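Laccase (Uncultured bacterium, PDB 4F7K) probably catalyses the copper-dependent oxidation of phenolic and related substrates, with reduction of dioxygen to water, as a three-domain bacterial laccase of the multicopper oxidase family. Local coordinates at residues A[125-130]-A[234-239]; A[182-187]-A[243-248]; A[225-228]-A[232-235]; A[290-295]-A[331-336]. All coordinates share one frame; numbering follows the deposited sequence.

Contact 1 (A[125-130]-A[234-239])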
loop_
_atom_site.group_PDB
_atom_site.type_symbol
_atom_site.label_atom_id
_atom_site.label_comp_id
_atom_site.label_asym_id
_atom_site.label_seq_id
_atom_site.Cartn_x
_atom_site.Cartn_y
_atom_site.Cartn_z
ATOM N N THR A 125 -17.634 13.260 4.556
ATOM C CA THR A 125 -18.017 13.159 5.970
ATOM C C THR A 125 -17.467 11.828 6.504
ATOM O O THR A 125 -18.058 10.772 6.288
ATOM C CB THR A 125 -19.568 13.341 6.251
ATOM O OG1 THR A 125 -20.326 12.245 5.722
ATOM C CG2 THR A 125 -20.138 14.665 5.665
ATOM N N PRO A 126 -16.302 11.871 7.174
ATOM C CA PRO A 126 -15.671 10.605 7.613
ATOM C C PRO A 126 -16.523 9.896 8.663
ATOM O O PRO A 126 -17.414 10.524 9.243
ATOM C CB PRO A 126 -14.315 11.054 8.202
ATOM C CG PRO A 126 -14.071 12.448 7.649
ATOM C CD PRO A 126 -15.470 13.048 7.494
ATOM N N PRO A 127 -16.287 8.581 8.890
ATOM C CA PRO A 127 -17.065 7.920 9.936
ATOM C C PRO A 127 -16.663 8.415 11.324
ATOM O O PRO A 127 -15.606 9.031 11.497
ATOM C CB PRO A 127 -16.671 6.457 9.781
ATOM C CG PRO A 127 -15.310 6.513 9.209
ATOM C CD PRO A 127 -15.411 7.619 8.206
ATOM N N ASP A 128 -17.511 8.130 12.296
ATOM C CA ASP A 128 -17.330 8.601 13.655
ATOM C C ASP A 128 -16.283 7.747 14.371
ATOM O O ASP A 128 -16.567 6.627 14.803
ATOM C CB ASP A 128 -18.683 8.564 14.397
ATOM C CG ASP A 128 -18.537 8.746 15.897
ATOM O OD1 ASP A 128 -17.630 9.503 16.324
ATOM O OD2 ASP A 128 -19.324 8.125 16.646
ATOM N N VAL A 129 -15.070 8.267 14.495
ATOM C CA VAL A 129 -14.059 7.551 15.253
ATOM C C VAL A 129 -13.349 8.530 16.135
ATOM O O VAL A 129 -13.332 9.729 15.844
ATOM C CB VAL A 129 -13.048 6.760 14.346
ATOM C CG1 VAL A 129 -13.757 5.669 13.560
ATOM C CG2 VAL A 129 -12.306 7.688 13.391
ATOM N N ASP A 130 -12.766 8.016 17.215
ATOM C CA ASP A 130 -11.937 8.831 18.115
ATOM C C ASP A 130 -10.498 9.046 17.635
ATOM O O ASP A 130 -9.935 10.107 17.849
ATOM C CB ASP A 130 -11.941 8.244 19.528
ATOM C CG ASP A 130 -13.319 8.202 20.119
ATOM O OD1 ASP A 130 -13.995 9.259 20.110
ATOM O OD2 ASP A 130 -13.727 7.121 20.587
ATOM N N ASP A 234 -8.452 -1.252 5.668
ATOM C CA ASP A 234 -8.965 -0.350 6.709
ATOM C C ASP A 234 -9.788 -1.135 7.745
ATOM O O ASP A 234 -10.632 -1.937 7.401
ATOM C CB ASP A 234 -9.850 0.763 6.099
ATOM C CG ASP A 234 -9.060 2.001 5.689
ATOM O OD1 ASP A 234 -7.814 1.924 5.502
ATOM O OD2 ASP A 234 -9.683 3.081 5.565
ATOM N N ILE A 235 -9.549 -0.875 9.018
ATOM C CA ILE A 235 -10.273 -1.528 10.083
ATOM C C ILE A 235 -10.898 -0.481 10.997
ATOM O O ILE A 235 -10.240 0.461 11.438
ATOM C CB ILE A 235 -9.373 -2.489 10.877
ATOM C CG1 ILE A 235 -9.192 -3.788 10.073
ATOM C CG2 ILE A 235 -9.952 -2.789 12.266
ATOM C CD1 ILE A 235 -7.931 -4.486 10.288
ATOM N N ILE A 236 -12.199 -0.628 11.258
ATOM C CA ILE A 236 -12.750 0.154 12.325
ATOM C C ILE A 236 -13.095 -0.808 13.446
ATOM O O ILE A 236 -13.706 -1.847 13.222
ATOM C CB ILE A 236 -13.941 1.005 11.850
ATOM C CG1 ILE A 236 -13.416 2.105 10.910
ATOM C CG2 ILE A 236 -14.682 1.584 13.039
ATOM C CD1 ILE A 236 -14.520 2.709 9.999
ATOM N N ALA A 237 -12.690 -0.455 14.655
ATOM C CA ALA A 237 -12.889 -1.316 15.786
ATOM C C ALA A 237 -12.930 -0.493 17.057
ATOM O O ALA A 237 -12.493 0.664 17.081
ATOM C CB ALA A 237 -11.782 -2.374 15.851
ATOM N N ASP A 238 -13.494 -1.098 18.101
ATOM C CA ASP A 238 -13.576 -0.491 19.413
ATOM C C ASP A 238 -12.490 -1.098 20.278
ATOM O O ASP A 238 -12.214 -2.309 20.193
ATOM C CB ASP A 238 -14.947 -0.773 20.040
ATOM C CG ASP A 238 -16.104 -0.128 19.263
ATOM O OD1 ASP A 238 -16.044 1.087 18.969
ATOM O OD2 ASP A 238 -17.085 -0.847 18.957
ATOM N N VAL A 239 -11.876 -0.265 21.112
ATOM C CA VAL A 239 -10.850 -0.734 22.032
ATOM C C VAL A 239 -11.529 -1.434 23.204
ATOM O O VAL A 239 -12.201 -0.781 24.025
ATOM C CB VAL A 239 -9.987 0.419 22.539
ATOM C CG1 VAL A 239 -8.908 -0.106 23.473
ATOM C CG2 VAL A 239 -9.385 1.192 21.357
#
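I236 is the residue of strand 234-239 that meets loop 125-130, and it divides its side chain between P127 and V129. Ahead of it, D234 points to the same side as I236 but ends at R185, with which it forms a salt bridge, while I235 points to the other side of the sheet. At I236 itself the delta methyl CD1 meets the ring carbon CG of P127 at 4.0 Å, the two side chains crossing at a slant. The gamma branch goes to the valine, with CG2 4.2 Å from CG1 of V129. With CG1 of I236 anti to the carbonyl carbon and beside the backbone N (chi1 -69°), the two branches diverge and each reaches its own partner. A237 then faces away, and D238 forms a salt bridge with NE of R183, whose backbone N donates a hydrogen bond to OD2 of D130. The loop leads from strand 116-122 into strand 131-140 of the next cupredoxin domain, so the contact holds this linker against that domain's sheet. The touching groups are all aliphatic; the like-charged D130 OD2 and D238 OD1 stay 6.7 Å apart, each paired with its own arginine, R270 and R183 respectively, which probably eases any repulsion.

Contact 2 (A[182-187]-A[243-248])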
loop_
_atom_site.group_PDB
_atom_site.type_symbol
_atom_site.label_atom_id
_atom_site.label_comp_id
_atom_site.label_asym_id
_atom_site.label_seq_id
_atom_site.Cartn_x
_atom_site.Cartn_y
_atom_site.Cartn_z
ATOM N N ASP A 182 -12.455 3.750 23.276
ATOM C CA ASP A 182 -12.311 4.550 22.051
ATOM C C ASP A 182 -12.667 3.742 20.821
ATOM O O ASP A 182 -12.466 2.525 20.790
ATOM C CB ASP A 182 -10.893 5.095 21.879
ATOM C CG ASP A 182 -10.635 6.331 22.717
ATOM O OD1 ASP A 182 -11.611 6.938 23.206
ATOM O OD2 ASP A 182 -9.446 6.683 22.901
ATOM N N ARG A 183 -13.219 4.411 19.818
ATOM C CA ARG A 183 -13.398 3.797 18.514
ATOM C C ARG A 183 -12.248 4.218 17.624
ATOM O O ARG A 183 -12.081 5.405 17.362
ATOM C CB ARG A 183 -14.710 4.228 17.869
ATOM C CG ARG A 183 -14.890 3.599 16.486
ATOM C CD ARG A 183 -16.332 3.491 16.102
ATOM N NE ARG A 183 -16.978 2.356 16.739
ATOM C CZ ARG A 183 -18.228 1.984 16.499
ATOM N NH1 ARG A 183 -18.973 2.661 15.637
ATOM N NH2 ARG A 183 -18.726 0.932 17.123
ATOM N N VAL A 184 -11.461 3.253 17.152
ATOM C CA VAL A 184 -10.319 3.588 16.295
ATOM C C VAL A 184 -10.491 3.145 14.861
ATOM O O VAL A 184 -10.981 2.054 14.603
ATOM C CB VAL A 184 -8.973 3.039 16.846
ATOM C CG1 VAL A 184 -8.704 3.594 18.228
ATOM C CG2 VAL A 184 -8.945 1.494 16.837
ATOM N N ARG A 185 -10.079 4.003 13.932
ATOM C CA ARG A 185 -9.838 3.611 12.546
ATOM C C ARG A 185 -8.346 3.263 12.375
ATOM O O ARG A 185 -7.488 4.067 12.691
ATOM C CB ARG A 185 -10.264 4.727 11.583
ATOM C CG ARG A 185 -10.218 4.321 10.110
ATOM C CD ARG A 185 -10.696 5.442 9.216
ATOM N NE ARG A 185 -10.751 5.033 7.805
ATOM C CZ ARG A 185 -11.476 5.657 6.864
ATOM N NH1 ARG A 185 -12.187 6.730 7.184
ATOM N NH2 ARG A 185 -11.470 5.228 5.596
ATOM N N LEU A 186 -8.077 2.034 11.937
ATOM C CA LEU A 186 -6.750 1.521 11.739
ATOM C C LEU A 186 -6.519 1.232 10.246
ATOM O O LEU A 186 -7.137 0.324 9.685
ATOM C CB LEU A 186 -6.547 0.241 12.587
ATOM C CG LEU A 186 -6.730 0.382 14.110
ATOM C CD1 LEU A 186 -6.754 -0.969 14.766
ATOM C CD2 LEU A 186 -5.635 1.232 14.740
ATOM N N ARG A 187 -5.643 2.035 9.638
ATOM C CA ARG A 187 -5.268 1.970 8.213
ATOM C C ARG A 187 -3.982 1.178 8.004
ATOM O O ARG A 187 -2.867 1.713 8.170
ATOM C CB ARG A 187 -5.124 3.388 7.652
ATOM C CG ARG A 187 -6.445 4.225 7.747
ATOM C CD ARG A 187 -6.181 5.593 7.206
ATOM N NE ARG A 187 -7.238 6.566 7.474
ATOM C CZ ARG A 187 -8.084 7.041 6.550
ATOM N NH1 ARG A 187 -8.038 6.590 5.298
ATOM N NH2 ARG A 187 -8.992 7.962 6.891
ATOM N N ALA A 243 -5.291 -3.598 27.915
ATOM C CA ALA A 243 -4.037 -4.016 27.310
ATOM C C ALA A 243 -3.853 -3.173 26.062
ATOM O O ALA A 243 -4.836 -2.700 25.498
ATOM C CB ALA A 243 -4.048 -5.527 26.954
ATOM N N PRO A 244 -2.597 -2.967 25.636
ATOM C CA PRO A 244 -2.403 -2.222 24.398
ATOM C C PRO A 244 -3.080 -2.946 23.244
ATOM O O PRO A 244 -3.278 -4.168 23.304
ATOM C CB PRO A 244 -0.884 -2.239 24.221
ATOM C CG PRO A 244 -0.339 -2.512 25.589
ATOM C CD PRO A 244 -1.319 -3.472 26.171
ATOM N N ILE A 245 -3.464 -2.199 22.221
ATOM C CA ILE A 245 -3.838 -2.802 20.956
ATOM C C ILE A 245 -2.562 -3.416 20.366
ATOM O O ILE A 245 -1.508 -2.775 20.395
ATOM C CB ILE A 245 -4.423 -1.761 20.005
ATOM C CG1 ILE A 245 -5.586 -1.033 20.682
ATOM C CG2 ILE A 245 -4.845 -2.421 18.702
ATOM C CD1 ILE A 245 -6.079 0.193 19.936
ATOM N N GLY A 246 -2.652 -4.661 19.886
ATOM C CA GLY A 246 -1.476 -5.394 19.374
ATOM C C GLY A 246 -1.679 -5.853 17.942
ATOM O O GLY A 246 -2.795 -6.268 17.571
ATOM N N PHE A 247 -0.610 -5.740 17.148
ATOM C CA PHE A 247 -0.550 -6.211 15.774
ATOM C C PHE A 247 0.379 -7.428 15.709
ATOM O O PHE A 247 1.617 -7.318 15.879
ATOM C CB PHE A 247 -0.045 -5.085 14.851
ATOM C CG PHE A 247 -0.974 -3.898 14.793
ATOM C CD1 PHE A 247 -2.041 -3.884 13.909
ATOM C CD2 PHE A 247 -0.809 -2.820 15.667
ATOM C CE1 PHE A 247 -2.918 -2.789 13.863
ATOM C CE2 PHE A 247 -1.695 -1.728 15.637
ATOM C CZ PHE A 247 -2.758 -1.726 14.736
ATOM N N VAL A 248 -0.211 -8.589 15.470
ATOM C CA VAL A 248 0.509 -9.830 15.604
ATOM C C VAL A 248 0.721 -10.561 14.283
ATOM O O VAL A 248 -0.162 -10.653 13.462
ATOM C CB VAL A 248 -0.133 -10.751 16.695
ATOM C CG1 VAL A 248 0.577 -12.106 16.778
ATOM C CG2 VAL A 248 -0.053 -10.075 18.055
#
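L186 and F247 form the closer of two apolar pairs between strands 183-187 and 245-248. The ring atom CZ of F247 comes up to the fork of the leucine, 4.1 Å from CD1 and 4.1 Å from CD2 of L186, so both methyls share the end of the ring. The leucine meets the ring obliquely. Both residues use the same first torsion: CG is anti to the carbonyl carbon and beside the backbone N, at chi1 -59° in L186 and -64° in F247, and each side chain projects into the space between the strands. Two residues earlier on each strand, V184 offers CG2 to CD1 of I245 at 4.4 Å. The isoleucine spans this gap because its chain is extended, CD1 lying anti to CA (chi2 169°). These are the facing sheets of the second cupredoxin domain: strand 183-190 belongs to a six-stranded sheet and strand 245-249 to a four-stranded one, and the alternating residues V184, L186, I245 and F247 supply inward side chains to the sandwich core. I261, on the neighbouring strand 256-261, packs against L186, I245 and F247. The arginines between the core residues leave by the other face of the sheet. There the guanidinium groups of R185 and R187 lie one over the other in nearly parallel planes, NH2 of R187 standing 3.3 Å above the plane of R185. Carboxylates probably offset this pair of like charges: E123 is among the salt-bridge partners of R185, and D132 forms one with R187.

Contact 3 (A[225-228]-A[232-235])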
loop_
_atom_site.group_PDB
_atom_site.type_symbol
_atom_site.label_atom_id
_atom_site.label_comp_id
_atom_site.label_asym_id
_atom_site.label_seq_id
_atom_site.Cartn_x
_atom_site.Cartn_y
_atom_site.Cartn_z
ATOM N N LEU A 225 -6.823 -12.138 8.438
ATOM C CA LEU A 225 -6.347 -11.080 7.513
ATOM C C LEU A 225 -4.920 -11.313 7.016
ATOM O O LEU A 225 -4.005 -11.532 7.818
ATOM C CB LEU A 225 -6.425 -9.677 8.131
ATOM C CG LEU A 225 -6.013 -8.476 7.257
ATOM C CD1 LEU A 225 -6.977 -8.220 6.090
ATOM C CD2 LEU A 225 -5.925 -7.226 8.148
ATOM N N ILE A 226 -4.744 -11.263 5.695
ATOM C CA ILE A 226 -3.417 -11.309 5.101
ATOM C C ILE A 226 -3.195 -10.120 4.191
ATOM O O ILE A 226 -4.061 -9.802 3.378
ATOM C CB ILE A 226 -3.208 -12.585 4.254
ATOM C CG1 ILE A 226 -3.316 -13.837 5.122
ATOM C CG2 ILE A 226 -1.856 -12.533 3.570
ATOM C CD1 ILE A 226 -3.789 -15.086 4.353
ATOM N N LEU A 227 -2.049 -9.460 4.347
ATOM C CA LEU A 227 -1.660 -8.385 3.440
ATOM C C LEU A 227 -0.437 -8.760 2.648
ATOM O O LEU A 227 0.636 -9.008 3.224
ATOM C CB LEU A 227 -1.420 -7.070 4.195
ATOM C CG LEU A 227 -2.610 -6.545 4.995
ATOM C CD1 LEU A 227 -2.088 -5.473 5.928
ATOM C CD2 LEU A 227 -3.736 -6.009 4.077
ATOM N N ALA A 228 -0.600 -8.850 1.324
ATOM C CA ALA A 228 0.558 -8.984 0.455
ATOM C C ALA A 228 1.237 -7.619 0.284
ATOM O O ALA A 228 0.671 -6.592 0.673
ATOM C CB ALA A 228 0.173 -9.596 -0.898
ATOM N N ARG A 232 -3.501 -2.778 1.286
ATOM C CA ARG A 232 -4.020 -2.042 2.429
ATOM C C ARG A 232 -5.306 -2.686 2.914
ATOM O O ARG A 232 -6.076 -3.278 2.107
ATOM C CB ARG A 232 -4.331 -0.600 2.019
ATOM C CG ARG A 232 -3.153 0.313 2.028
ATOM C CD ARG A 232 -2.505 0.450 0.661
ATOM N NE ARG A 232 -3.404 1.100 -0.273
ATOM C CZ ARG A 232 -3.636 0.682 -1.510
ATOM N NH1 ARG A 232 -2.981 -0.363 -1.990
ATOM N NH2 ARG A 232 -4.509 1.336 -2.280
ATOM N N ALA A 233 -5.567 -2.563 4.215
ATOM C CA ALA A 233 -6.890 -2.855 4.718
ATOM C C ALA A 233 -7.240 -1.802 5.753
ATOM O O ALA A 233 -6.412 -1.485 6.590
ATOM C CB ALA A 233 -6.992 -4.244 5.303
ATOM N N ASP A 234 -8.452 -1.252 5.668
ATOM C CA ASP A 234 -8.965 -0.350 6.709
ATOM C C ASP A 234 -9.788 -1.135 7.745
ATOM O O ASP A 234 -10.632 -1.937 7.401
ATOM C CB ASP A 234 -9.850 0.763 6.099
ATOM C CG ASP A 234 -9.060 2.001 5.689
ATOM O OD1 ASP A 234 -7.814 1.924 5.502
ATOM O OD2 ASP A 234 -9.683 3.081 5.565
ATOM N N ILE A 235 -9.549 -0.875 9.018
ATOM C CA ILE A 235 -10.273 -1.528 10.083
ATOM C C ILE A 235 -10.898 -0.481 10.997
ATOM O O ILE A 235 -10.240 0.461 11.438
ATOM C CB ILE A 235 -9.373 -2.489 10.877
ATOM C CG1 ILE A 235 -9.192 -3.788 10.073
ATOM C CG2 ILE A 235 -9.952 -2.789 12.266
ATOM C CD1 ILE A 235 -7.931 -4.486 10.288
#
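L227 lays its CD2 methyl over one face of the flat peptide group joining R232 to A233, 3.9 Å from C of R232. The other flat group of that arginine, its guanidinium, is turned from segment 225-228 altogether: NH2 forms a salt bridge with D374, NE is bonded to the carbonyl oxygen of T98 and NH1 to that of A230. The same CD2 of L227 is also 3.9 Å from CB of A233, so one methyl fills the angle between backbone and side chain. A233 receives a second leucine as well, CD1 of L225 standing 4.1 Å from its CB. The other methyl of L225 meets I235 tip to tip, CD2 to CD1 at 4.0 Å. Strands 226-227 and 232-239 follow each other closely in sequence yet belong to the two facing sheets of the second cupredoxin domain, and the chain turns from one sheet to the other here. L188 adds to the same apolar cluster. Van der Waals packing of methyls on methyls and on one peptide face joins the two segments, so cohesion here comes from apolar surface between the sheets, with the charges of R232 and D234 kept on the other face of their strand.

Contact 4 (A[290-295]-A[331-336]); sequences SAVSLT and HSFERG
S290 and V292 both approach the ring of F333, one with a hydroxyl and the other with a methyl. The polar approach is made at the ring edge, where OG of S290 lies near the ring plane, 3.3 Å from CE1 and 4.0 Å from CD1 of F333. It is a close oxygen-to-ring-edge contact, consistent with a weak attraction between the oxygen and the slightly positive ring hydrogens. The serine reaches it with OG between its backbone N and carbonyl carbon (chi1 38°). Apolar packing is looser: CG2 of V292 comes obliquely to within 4.5 Å of CZ of F333. Both segments belong to the third cupredoxin domain, strand 290-295 at the border of one five-stranded sheet and the short, weakly bonded strand at about 331-332 at the border of the other, so the ring of F333, just past the second strand, sits between the edge strands of the two sheets. Strand 290-295 is hydrogen-bonded through its backbone to strand 337-344, whose A339 also touches the ring. Aromatic contacts hold F333 from within its own segment and beyond. ND1 of H331 sits over the centre of one ring face, 3.6 Å above the plane, with the imidazole tilted rather than parallel, and F390 stacks with the phenylalanine.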
loop_
_atom_site.group_PDB
_atom_site.type_symbol
_atom_site.label_atom_id
_atom_site.label_comp_id
_atom_site.label_asym_id
_atom_site.label_seq_id
_atom_site.Cartn_x
_atom_site.Cartn_y
_atom_site.Cartn_z
ATOM N N SER A 290 -12.021 -8.904 -23.267
ATOM C CA SER A 290 -10.982 -9.569 -24.028
ATOM C C SER A 290 -10.094 -10.340 -23.088
ATOM O O SER A 290 -9.369 -9.762 -22.290
ATOM C CB SER A 290 -10.177 -8.588 -24.889
ATOM O OG SER A 290 -9.957 -7.366 -24.222
ATOM N N ALA A 291 -10.202 -11.659 -23.166
ATOM C CA ALA A 291 -9.371 -12.572 -22.406
ATOM C C ALA A 291 -7.936 -12.368 -22.839
ATOM O O ALA A 291 -7.623 -12.391 -24.038
ATOM C CB ALA A 291 -9.812 -14.018 -22.639
ATOM N N VAL A 292 -7.084 -12.121 -21.844
ATOM C CA VAL A 292 -5.654 -11.950 -22.020
ATOM C C VAL A 292 -5.021 -12.872 -20.989
ATOM O O VAL A 292 -5.539 -13.035 -19.881
ATOM C CB VAL A 292 -5.201 -10.487 -21.736
ATOM C CG1 VAL A 292 -3.712 -10.324 -21.961
ATOM C CG2 VAL A 292 -5.951 -9.494 -22.592
ATOM N N SER A 293 -3.913 -13.496 -21.350
ATOM C CA SER A 293 -3.201 -14.293 -20.378
ATOM C C SER A 293 -1.764 -13.800 -20.246
ATOM O O SER A 293 -1.129 -13.398 -21.234
ATOM C CB SER A 293 -3.248 -15.768 -20.743
ATOM O OG SER A 293 -2.199 -16.071 -21.632
ATOM N N LEU A 294 -1.276 -13.821 -19.010
ATOM C CA LEU A 294 0.079 -13.392 -18.682
ATOM C C LEU A 294 0.757 -14.384 -17.726
ATOM O O LEU A 294 0.298 -14.615 -16.611
ATOM C CB LEU A 294 0.046 -11.982 -18.088
ATOM C CG LEU A 294 1.370 -11.266 -17.818
ATOM C CD1 LEU A 294 2.322 -11.329 -19.031
ATOM C CD2 LEU A 294 1.096 -9.833 -17.428
ATOM N N THR A 295 1.841 -14.993 -18.182
ATOM C CA THR A 295 2.550 -15.950 -17.348
ATOM C C THR A 295 3.840 -15.351 -16.832
ATOM O O THR A 295 4.569 -14.672 -17.559
ATOM C CB THR A 295 2.901 -17.248 -18.074
ATOM O OG1 THR A 295 4.266 -17.191 -18.500
ATOM C CG2 THR A 295 1.985 -17.478 -19.253
ATOM N N HIS A 331 -1.489 -5.412 -24.263
ATOM C CA HIS A 331 -2.615 -5.149 -25.126
ATOM C C HIS A 331 -2.821 -3.646 -25.275
ATOM O O HIS A 331 -2.348 -2.856 -24.448
ATOM C CB HIS A 331 -3.876 -5.818 -24.583
ATOM C CG HIS A 331 -4.883 -6.122 -25.645
ATOM N ND1 HIS A 331 -5.981 -5.324 -25.882
ATOM C CD2 HIS A 331 -4.936 -7.119 -26.558
ATOM C CE1 HIS A 331 -6.674 -5.821 -26.888
ATOM N NE2 HIS A 331 -6.061 -6.909 -27.317
ATOM N N SER A 332 -3.509 -3.254 -26.340
ATOM C CA SER A 332 -3.860 -1.861 -26.567
ATOM C C SER A 332 -5.379 -1.696 -26.672
ATOM O O SER A 332 -5.956 -1.917 -27.726
ATOM C CB SER A 332 -3.156 -1.330 -27.815
ATOM O OG SER A 332 -3.386 0.059 -27.956
ATOM N N PHE A 333 -6.010 -1.303 -25.567
ATOM C CA PHE A 333 -7.470 -1.244 -25.439
ATOM C C PHE A 333 -8.062 0.058 -25.922
ATOM O O PHE A 333 -7.418 1.106 -25.828
ATOM C CB PHE A 333 -7.875 -1.367 -23.967
ATOM C CG PHE A 333 -7.524 -2.679 -23.340
ATOM C CD1 PHE A 333 -8.394 -3.766 -23.441
ATOM C CD2 PHE A 333 -6.333 -2.830 -22.632
ATOM C CE1 PHE A 333 -8.075 -4.984 -22.846
ATOM C CE2 PHE A 333 -6.003 -4.049 -22.039
ATOM C CZ PHE A 333 -6.878 -5.121 -22.146
ATOM N N GLU A 334 -9.304 -0.015 -26.409
ATOM C CA GLU A 334 -10.166 1.161 -26.537
ATOM C C GLU A 334 -10.746 1.501 -25.160
ATOM O O GLU A 334 -11.004 0.608 -24.344
ATOM C CB GLU A 334 -11.286 0.925 -27.566
ATOM N N ARG A 335 -10.944 2.792 -24.905
ATOM C CA ARG A 335 -11.292 3.286 -23.564
ATOM C C ARG A 335 -12.654 2.780 -23.081
ATOM O O ARG A 335 -13.663 2.916 -23.780
ATOM C CB ARG A 335 -11.266 4.815 -23.564
ATOM C CG ARG A 335 -11.489 5.464 -22.216
ATOM C CD ARG A 335 -11.918 6.899 -22.399
ATOM N NE ARG A 335 -12.105 7.569 -21.119
ATOM C CZ ARG A 335 -12.313 8.871 -20.977
ATOM N NH1 ARG A 335 -12.376 9.662 -22.039
ATOM N NH2 ARG A 335 -12.457 9.382 -19.764
ATOM N N GLY A 336 -12.675 2.199 -21.886
ATOM C CA GLY A 336 -13.908 1.681 -21.293
ATOM C C GLY A 336 -14.157 0.189 -21.450
ATOM O O GLY A 336 -15.128 -0.328 -20.884
#

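Contacts 2 and 3 lie in the second cupredoxin domain, contact 1 packs the linker from the first against it, and contact 4 is in the third. Contacts 1 and 2, centres about 11 Å apart, are joined by the backbone: N of D130 is 2.7 Å from O of R183, and O of I235 is 2.7 Å from N of L186. Contacts 1 and 3 share strand 232-239. Contacts 2 and 3 both bridge the same two sheets, their centres about 14 Å apart. Contact 4 stands alone, its nearest atoms about 16 Å from contact 3. Laccase coppers typically lie in the first and third domains and at their interface, so contacts 1 to 3 are probably structural packing apart from the copper sites.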